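Local coordinates for agrin (Gallus gallus, PDB 1PZ7), which is an extracellular basal lamina protein whose laminin G domain binds calcium, its function being modulated by alternative splicing and by that calcium, at residues 55-60 against 109-114; 75-80 against 90-95. All coordinates share one frame; numbering follows the deposited sequence.

Interaction 1 (55-60 against 109-114); sequences SIKTEA and NHWTHI
K57 lies across W111 at about a right angle. K57 holds CG anti to the backbone N (chi1 -179°) and runs fully extended, which carries the chain over one ring face. Its CB sits over the centre of the six-membered ring, 3.7 Å from the centroid, in a CH-pi contact. CG passes beside the backbone of N109. CD returns to the indole and lies 3.7 Å from NE1 of W111, over the same face. CE is 3.3 Å from the backbone O of N109, and NZ projects beyond. The ring edge turns to the backbone of S55, with W111 CZ3 3.4 Å from S55 O. R177 adds a cation-pi contact to the indole.

The backbones pair at I56 and T112. T112 N donates to I56 O at 2.8 Å. I56 N donates back to T112 O. I56 and T112 lie on one face of the sheet, S55 and H113 on the other. H113 ND1 points at S55 OG, which lies at the ring edge, but the bond is weak at 3.5 Å. NE2 of the same ring is hydrogen-bonded to E53 OE1. Deeper down, I56 CD1 meets I114 CD1.

Further along, N109 N donates to T58 O. The N109 amide and the E59 carboxylate stack, their planes 21° apart. A water bridges T58 N and H110 O. T58 OG1 accepts from A60 N at 2.9 Å in an ST turn, and is also hydrogen-bonded to I173 O. The arrangement is an antiparallel strand pair, 45-58 with 112-119, in one sheet of the beta sandwich characteristic of laminin G domains.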
ATOM      1  N   SER A  55      -4.153   8.994  -3.796  1.00  9.63           N
ATOM      2  CA  SER A  55      -4.342   9.276  -5.201  1.00  9.97           C
ATOM      3  C   SER A  55      -3.009   9.050  -5.879  1.00  9.67           C
ATOM      4  O   SER A  55      -1.968   9.403  -5.330  1.00  9.31           O
ATOM      5  CB  SER A  55      -4.833  10.700  -5.414  1.00 10.13           C
ATOM      6  OG  SER A  55      -6.224  10.770  -5.136  1.00 12.16           O
ATOM      7  N   ILE A  56      -3.037   8.430  -7.053  1.00  9.55           N
ATOM      8  CA  ILE A  56      -1.812   8.173  -7.787  1.00  9.57           C
ATOM      9  C   ILE A  56      -1.981   8.564  -9.237  1.00  9.35           C
ATOM     10  O   ILE A  56      -3.097   8.673  -9.744  1.00  9.17           O
ATOM     11  CB  ILE A  56      -1.358   6.691  -7.671  1.00  9.96           C
ATOM     12  CG1 ILE A  56      -2.290   5.754  -8.440  1.00 10.26           C
ATOM     13  CG2 ILE A  56      -1.233   6.281  -6.207  1.00 10.25           C
ATOM     14  CD1 ILE A  56      -1.736   4.341  -8.555  1.00 11.19           C
ATOM     15  N   LYS A  57      -0.846   8.773  -9.891  1.00  8.93           N
ATOM     16  CA  LYS A  57      -0.810   9.151 -11.289  1.00  9.23           C
ATOM     17  C   LYS A  57       0.323   8.335 -11.870  1.00  8.93           C
ATOM     18  O   LYS A  57       1.445   8.392 -11.374  1.00  9.19           O
ATOM     19  CB  LYS A  57      -0.554  10.649 -11.421  1.00  9.24           C
ATOM     20  CG  LYS A  57      -0.525  11.170 -12.840  1.00 10.81           C
ATOM     21  CD  LYS A  57      -0.162  12.642 -12.840  1.00 12.95           C
ATOM     22  CE  LYS A  57      -0.045  13.205 -14.235  1.00 14.15           C
ATOM     23  NZ  LYS A  57       0.267  14.653 -14.175  1.00 16.11           N
ATOM     24  N   THR A  58       0.046   7.560 -12.911  1.00  8.72           N
ATOM     25  CA  THR A  58       1.057   6.648 -13.408  1.00  8.64           C
ATOM     26  C   THR A  58       0.782   6.131 -14.810  1.00  8.63           C
ATOM     27  O   THR A  58      -0.347   6.171 -15.292  1.00  8.50           O
ATOM     28  CB  THR A  58       1.150   5.446 -12.435  1.00  8.74           C
ATOM     29  OG1 THR A  58       2.243   4.594 -12.797  1.00  8.56           O
ATOM     30  CG2 THR A  58      -0.091   4.556 -12.539  1.00  9.11           C
ATOM     31  N   GLU A  59       1.849   5.655 -15.447  1.00  8.79           N
ATOM     32  CA  GLU A  59       1.771   4.971 -16.736  1.00  9.10           C
ATOM     33  C   GLU A  59       2.168   3.512 -16.551  1.00  8.85           C
ATOM     34  O   GLU A  59       2.200   2.741 -17.504  1.00  9.00           O
ATOM     35  CB  GLU A  59       2.726   5.599 -17.747  1.00  9.33           C
ATOM     36  CG  GLU A  59       2.445   7.048 -18.084  1.00 11.05           C
ATOM     37  CD  GLU A  59       3.519   7.639 -18.977  1.00 12.78           C
ATOM     38  OE1 GLU A  59       4.628   7.922 -18.477  1.00 15.84           O
ATOM     39  OE2 GLU A  59       3.262   7.810 -20.180  1.00 15.22           O
ATOM     40  N   ALA A  60       2.493   3.139 -15.317  1.00  8.60           N
ATOM     41  CA  ALA A  60       2.963   1.798 -15.012  1.00  8.28           C
ATOM     42  C   ALA A  60       1.884   0.734 -15.122  1.00  8.19           C
ATOM     43  O   ALA A  60       0.746   0.955 -14.711  1.00  8.55           O
ATOM     44  CB  ALA A  60       3.575   1.769 -13.606  1.00  8.45           C
ATOM     45  N   ASN A 109      -2.225   7.865 -16.670  1.00 10.25           N
ATOM     46  CA  ASN A 109      -1.463   9.068 -16.365  1.00 10.92           C
ATOM     47  C   ASN A 109      -2.364  10.216 -15.913  1.00 10.70           C
ATOM     48  O   ASN A 109      -2.054  11.383 -16.129  1.00 11.01           O
ATOM     49  CB  ASN A 109      -0.580   9.498 -17.539  1.00 11.25           C
ATOM     50  CG  ASN A 109       0.668  10.223 -17.081  1.00 12.56           C
ATOM     51  OD1 ASN A 109       1.158   9.990 -15.975  1.00 15.44           O
ATOM     52  ND2 ASN A 109       1.189  11.105 -17.924  1.00 15.41           N
ATOM     53  N   HIS A 110      -3.488   9.868 -15.292  1.00 10.60           N
ATOM     54  CA  HIS A 110      -4.395  10.846 -14.714  1.00 10.94           C
ATOM     55  C   HIS A 110      -4.526  10.511 -13.238  1.00 10.33           C
ATOM     56  O   HIS A 110      -4.508   9.340 -12.863  1.00 10.12           O
ATOM     57  CB  HIS A 110      -5.772  10.789 -15.374  1.00 11.37           C
ATOM     58  CG  HIS A 110      -5.754  11.056 -16.846  1.00 13.70           C
ATOM     59  ND1 HIS A 110      -6.777  10.666 -17.683  1.00 17.07           N
ATOM     60  CD2 HIS A 110      -4.836  11.665 -17.633  1.00 16.19           C
ATOM     61  CE1 HIS A 110      -6.494  11.031 -18.921  1.00 17.16           C
ATOM     62  NE2 HIS A 110      -5.321  11.637 -18.919  1.00 17.30           N
ATOM     63  N   TRP A 111      -4.649  11.532 -12.402  1.00  9.88           N
ATOM     64  CA  TRP A 111      -4.812  11.315 -10.977  1.00  9.53           C
ATOM     65  C   TRP A 111      -6.046  10.457 -10.723  1.00  9.53           C
ATOM     66  O   TRP A 111      -7.153  10.779 -11.175  1.00  9.85           O
ATOM     67  CB  TRP A 111      -4.924  12.650 -10.246  1.00  9.18           C
ATOM     68  CG  TRP A 111      -3.604  13.328 -10.097  1.00  9.05           C
ATOM     69  CD1 TRP A 111      -3.170  14.440 -10.760  1.00  9.32           C
ATOM     70  CD2 TRP A 111      -2.531  12.935  -9.234  1.00  7.90           C
ATOM     71  NE1 TRP A 111      -1.896  14.762 -10.362  1.00  9.25           N
ATOM     72  CE2 TRP A 111      -1.480  13.854  -9.423  1.00  9.10           C
ATOM     73  CE3 TRP A 111      -2.350  11.898  -8.311  1.00  8.48           C
ATOM     74  CZ2 TRP A 111      -0.276  13.768  -8.727  1.00  8.38           C
ATOM     75  CZ3 TRP A 111      -1.151  11.814  -7.627  1.00  8.83           C
ATOM     76  CH2 TRP A 111      -0.134  12.745  -7.833  1.00  8.47           C
ATOM     77  N   THR A 112      -5.840   9.367  -9.995  1.00  9.71           N
ATOM     78  CA  THR A 112      -6.881   8.390  -9.731  1.00  9.56           C
ATOM     79  C   THR A 112      -6.914   8.060  -8.251  1.00  9.57           C
ATOM     80  O   THR A 112      -5.874   7.772  -7.646  1.00  9.43           O
ATOM     81  CB  THR A 112      -6.599   7.113 -10.531  1.00  9.58           C
ATOM     82  OG1 THR A 112      -6.469   7.431 -11.925  1.00  9.89           O
ATOM     83  CG2 THR A 112      -7.779   6.153 -10.469  1.00  9.72           C
ATOM     84  N   HIS A 113      -8.113   8.080  -7.679  1.00  9.99           N
ATOM     85  CA  HIS A 113      -8.294   7.806  -6.265  1.00 10.70           C
ATOM     86  C   HIS A 113      -8.385   6.309  -6.004  1.00 10.31           C
ATOM     87  O   HIS A 113      -8.958   5.566  -6.797  1.00 10.69           O
ATOM     88  CB  HIS A 113      -9.564   8.500  -5.769  1.00 11.15           C
ATOM     89  CG  HIS A 113      -9.695   8.534  -4.278  1.00 13.02           C
ATOM     90  ND1 HIS A 113      -8.837   9.249  -3.470  1.00 16.53           N
ATOM     91  CD2 HIS A 113     -10.592   7.948  -3.449  1.00 15.89           C
ATOM     92  CE1 HIS A 113      -9.196   9.100  -2.207  1.00 17.17           C
ATOM     93  NE2 HIS A 113     -10.262   8.321  -2.166  1.00 17.02           N
ATOM     94  N   ILE A 114      -7.805   5.880  -4.886  1.00  9.92           N
ATOM     95  CA  ILE A 114      -7.852   4.492  -4.451  1.00  9.74           C
ATOM     96  C   ILE A 114      -8.318   4.463  -3.005  1.00  9.82           C
ATOM     97  O   ILE A 114      -7.787   5.183  -2.169  1.00  9.73           O
ATOM     98  CB  ILE A 114      -6.462   3.825  -4.544  1.00  9.47           C
ATOM     99  CG1 ILE A 114      -5.948   3.832  -5.984  1.00  9.90           C
ATOM    100  CG2 ILE A 114      -6.522   2.398  -4.001  1.00  9.86           C
ATOM    101  CD1 ILE A 114      -4.506   3.426  -6.113  1.00 10.83           C
TER
HETATM  102  O   HOH W   1      -2.814   7.254 -13.529  1.00 13.39           O

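Interaction 2 (75-80 against 90-95). With CA (calcium ion), chain C.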
ATOM      1  N   SER A  75       6.108 -13.077   7.743  1.00  7.35           N
ATOM      2  CA  SER A  75       5.204 -12.010   8.157  1.00  7.57           C
ATOM      3  C   SER A  75       3.879 -11.880   7.428  1.00  7.56           C
ATOM      4  O   SER A  75       3.776 -12.142   6.229  1.00  7.59           O
ATOM      5  CB  SER A  75       5.926 -10.666   8.044  1.00  7.71           C
ATOM      6  OG  SER A  75       7.066 -10.625   8.878  1.00  7.79           O
ATOM      7  N   ASP A  76       2.867 -11.459   8.181  1.00  7.77           N
ATOM      8  CA  ASP A  76       1.589 -11.069   7.618  1.00  7.90           C
ATOM      9  C   ASP A  76       1.849  -9.828   6.789  1.00  8.07           C
ATOM     10  O   ASP A  76       2.846  -9.136   6.988  1.00  8.25           O
ATOM     11  CB  ASP A  76       0.597 -10.676   8.710  1.00  7.66           C
ATOM     12  CG  ASP A  76       0.117 -11.845   9.529  1.00  8.48           C
ATOM     13  OD1 ASP A  76      -0.634 -11.594  10.497  1.00  7.56           O
ATOM     14  OD2 ASP A  76       0.415 -13.033   9.284  1.00  8.66           O
ATOM     15  N   TYR A  77       0.938  -9.514   5.883  1.00  7.98           N
ATOM     16  CA  TYR A  77       1.073  -8.307   5.091  1.00  8.14           C
ATOM     17  C   TYR A  77      -0.242  -7.931   4.457  1.00  8.28           C
ATOM     18  O   TYR A  77      -1.130  -8.760   4.310  1.00  8.61           O
ATOM     19  CB  TYR A  77       2.109  -8.505   3.976  1.00  8.27           C
ATOM     20  CG  TYR A  77       1.764  -9.645   3.049  1.00  8.83           C
ATOM     21  CD1 TYR A  77       1.006  -9.427   1.902  1.00  9.37           C
ATOM     22  CD2 TYR A  77       2.165 -10.936   3.333  1.00  9.51           C
ATOM     23  CE1 TYR A  77       0.670 -10.470   1.063  1.00  9.94           C
ATOM     24  CE2 TYR A  77       1.838 -11.981   2.502  1.00 10.47           C
ATOM     25  CZ  TYR A  77       1.089 -11.744   1.372  1.00  9.99           C
ATOM     26  OH  TYR A  77       0.766 -12.804   0.553  1.00 11.45           O
ATOM     27  N   ILE A  78      -0.355  -6.658   4.113  1.00  8.30           N
ATOM     28  CA  ILE A  78      -1.431  -6.166   3.274  1.00  8.53           C
ATOM     29  C   ILE A  78      -0.727  -5.206   2.326  1.00  8.74           C
ATOM     30  O   ILE A  78       0.098  -4.387   2.747  1.00  8.71           O
ATOM     31  CB  ILE A  78      -2.589  -5.516   4.073  1.00  8.51           C
ATOM     32  CG1 ILE A  78      -3.715  -5.089   3.130  1.00  8.74           C
ATOM     33  CG2 ILE A  78      -2.116  -4.330   4.889  1.00  8.68           C
ATOM     34  CD1 ILE A  78      -5.024  -4.856   3.848  1.00  9.61           C
ATOM     35  N   ALA A  79      -1.000  -5.345   1.036  1.00  8.89           N
ATOM     36  CA  ALA A  79      -0.303  -4.550   0.045  1.00  9.15           C
ATOM     37  C   ALA A  79      -1.203  -4.141  -1.100  1.00  9.26           C
ATOM     38  O   ALA A  79      -2.179  -4.827  -1.410  1.00  9.28           O
ATOM     39  CB  ALA A  79       0.881  -5.329  -0.495  1.00  9.55           C
ATOM     40  N   LEU A  80      -0.857  -3.011  -1.712  1.00  8.82           N
ATOM     41  CA  LEU A  80      -1.499  -2.523  -2.924  1.00  9.31           C
ATOM     42  C   LEU A  80      -0.445  -2.538  -4.017  1.00  9.09           C
ATOM     43  O   LEU A  80       0.690  -2.109  -3.798  1.00  9.05           O
ATOM     44  CB  LEU A  80      -2.014  -1.099  -2.743  1.00  9.57           C
ATOM     45  CG  LEU A  80      -3.073  -0.925  -1.659  1.00 10.38           C
ATOM     46  CD1 LEU A  80      -3.467   0.532  -1.513  1.00 10.95           C
ATOM     47  CD2 LEU A  80      -4.287  -1.784  -1.971  1.00 12.09           C
ATOM     48  N   MET A  90      -3.849  -7.309  -1.734  1.00  9.53           N
ATOM     49  CA  MET A  90      -3.548  -8.662  -1.336  1.00  9.47           C
ATOM     50  C   MET A  90      -3.177  -8.643   0.132  1.00  8.99           C
ATOM     51  O   MET A  90      -2.470  -7.750   0.575  1.00  8.95           O
ATOM     52  CB  MET A  90      -2.377  -9.172  -2.174  1.00 10.21           C
ATOM     53  CG  MET A  90      -1.959 -10.576  -1.915  1.00 11.79           C
ATOM     54  SD  MET A  90      -0.810 -11.090  -3.217  1.00 16.86           S
ATOM     55  CE  MET A  90      -1.048 -12.820  -3.142  1.00 15.77           C
ATOM     56  N   TYR A  91      -3.691  -9.598   0.894  1.00  8.28           N
ATOM     57  CA  TYR A  91      -3.279  -9.741   2.280  1.00  8.36           C
ATOM     58  C   TYR A  91      -3.304 -11.192   2.713  1.00  8.15           C
ATOM     59  O   TYR A  91      -4.091 -11.998   2.217  1.00  8.26           O
ATOM     60  CB  TYR A  91      -4.090  -8.859   3.242  1.00  8.31           C
ATOM     61  CG  TYR A  91      -5.598  -8.964   3.155  1.00  8.77           C
ATOM     62  CD1 TYR A  91      -6.310  -9.876   3.936  1.00  8.05           C
ATOM     63  CD2 TYR A  91      -6.316  -8.122   2.321  1.00  9.84           C
ATOM     64  CE1 TYR A  91      -7.697  -9.950   3.868  1.00  8.91           C
ATOM     65  CE2 TYR A  91      -7.693  -8.192   2.239  1.00 10.14           C
ATOM     66  CZ  TYR A  91      -8.381  -9.103   3.013  1.00 10.02           C
ATOM     67  OH  TYR A  91      -9.755  -9.141   2.908  1.00 10.42           O
ATOM     68  N   ASP A  92      -2.388 -11.513   3.613  1.00  7.91           N
ATOM     69  CA  ASP A  92      -2.284 -12.825   4.227  1.00  7.60           C
ATOM     70  C   ASP A  92      -2.164 -12.530   5.708  1.00  7.72           C
ATOM     71  O   ASP A  92      -1.248 -11.826   6.126  1.00  7.54           O
ATOM     72  CB  ASP A  92      -1.059 -13.587   3.715  1.00  7.56           C
ATOM     73  CG  ASP A  92      -1.026 -15.035   4.184  1.00  7.10           C
ATOM     74  OD1 ASP A  92      -0.275 -15.846   3.590  1.00  7.13           O
ATOM     75  OD2 ASP A  92      -1.713 -15.440   5.137  1.00  8.10           O
ATOM     76  N   LEU A  93      -3.121 -13.027   6.480  1.00  8.00           N
ATOM     77  CA  LEU A  93      -3.191 -12.790   7.917  1.00  8.29           C
ATOM     78  C   LEU A  93      -2.736 -14.017   8.699  1.00  8.55           C
ATOM     79  O   LEU A  93      -2.771 -14.019   9.931  1.00  8.91           O
ATOM     80  CB  LEU A  93      -4.637 -12.464   8.309  1.00  8.49           C
ATOM     81  CG  LEU A  93      -5.339 -11.365   7.509  1.00  8.80           C
ATOM     82  CD1 LEU A  93      -6.770 -11.185   7.992  1.00  8.50           C
ATOM     83  CD2 LEU A  93      -4.588 -10.050   7.620  1.00  9.16           C
ATOM     84  N   GLY A  94      -2.308 -15.052   7.983  1.00  8.93           N
ATOM     85  CA  GLY A  94      -1.884 -16.294   8.601  1.00  8.96           C
ATOM     86  C   GLY A  94      -2.713 -17.508   8.201  1.00  9.02           C
ATOM     87  O   GLY A  94      -2.488 -18.601   8.726  1.00  9.77           O
ATOM     88  N   SER A  95      -3.659 -17.319   7.282  1.00  9.00           N
ATOM     89  CA  SER A  95      -4.506 -18.408   6.794  1.00  9.00           C
ATOM     90  C   SER A  95      -4.547 -18.408   5.273  1.00  9.05           C
ATOM     91  O   SER A  95      -5.524 -18.854   4.674  1.00  9.07           O
ATOM     92  CB  SER A  95      -5.921 -18.267   7.360  1.00  9.11           C
ATOM     93  OG  SER A  95      -5.921 -18.439   8.765  1.00 10.04           O
TER
HETATM   94 CA    CA C 701      -2.256 -12.692  11.754  1.00 19.31          CA
HETATM   95  O   HOH W   2      -0.184 -14.546  11.490  1.00 22.62           O
HETATM   96  O   HOH W   3       1.525 -15.239   1.663  1.00 13.49           O
HETATM   97  O   HOH W   4      -3.474 -13.924  13.409  1.00 14.97           O
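Y77 and D92 cross obliquely, the phenol ring and the carboxylate plane 71° apart. With chi1 at 58°, the Y77 ring swings across the neighbouring strand. D92 N lies over the ring centre, and D92 CB comes to 3.5 Å from Y77 CE2. At the ring edge, in plane, is M90 CG. One water bridges Y77 OH and D92 OD1. W67 stacks on the Y77 ring. I78 and Y91 run alongside each other on the other face of the sheet, their CB atoms 3.8 Å apart. Y91 OH is hydrogen-bonded to R121 O.

These strands form the beta hairpin 77-83/86-92 of the laminin G sandwich. Two hydrogen-bonded pairs, Y77 with D92 and A79 with M90, flank the non-hydrogen-bonded pair I78 with Y91. The hairpin's open end holds the calcium site.

There the D76 carboxylate reaches L93. D76 OD1 and L93 O each bind the calcium ion at 2.3 Å. The ion explains their close approach, 3.3 Å apart. D76 OD2 instead accepts from a water, 2.7 Å away, that also binds the ion. Q143 and D145 complete the protein ligands. G94 N donates to D92 OD2 at 2.9 Å in an Asx turn, meeting the oxygen on its anti side and 29° out of the carboxylate plane.

Overall arrangement
From the N terminus, after strands 15-18 and 23-26, one in each sheet, the chain reaches 55-60 on strand 45-58. It then moves to the six-stranded sheet at 63-68 and enters the hairpin 77-83/86-92. Interaction 2 closes this short loop, with nine residues between its segments. Strand 98-103 follows, and the chain returns to the other sheet at 109-114, where interaction 1 closes the longer loop. Interaction 2 is therefore nested inside interaction 1. Their centres are about 24 Å apart, on opposite sides of the chain's centre, and they do not touch. Interaction 1 joins strands of the larger sheet; interaction 2 joins neighbours in the six-stranded sheet beside the calcium ion.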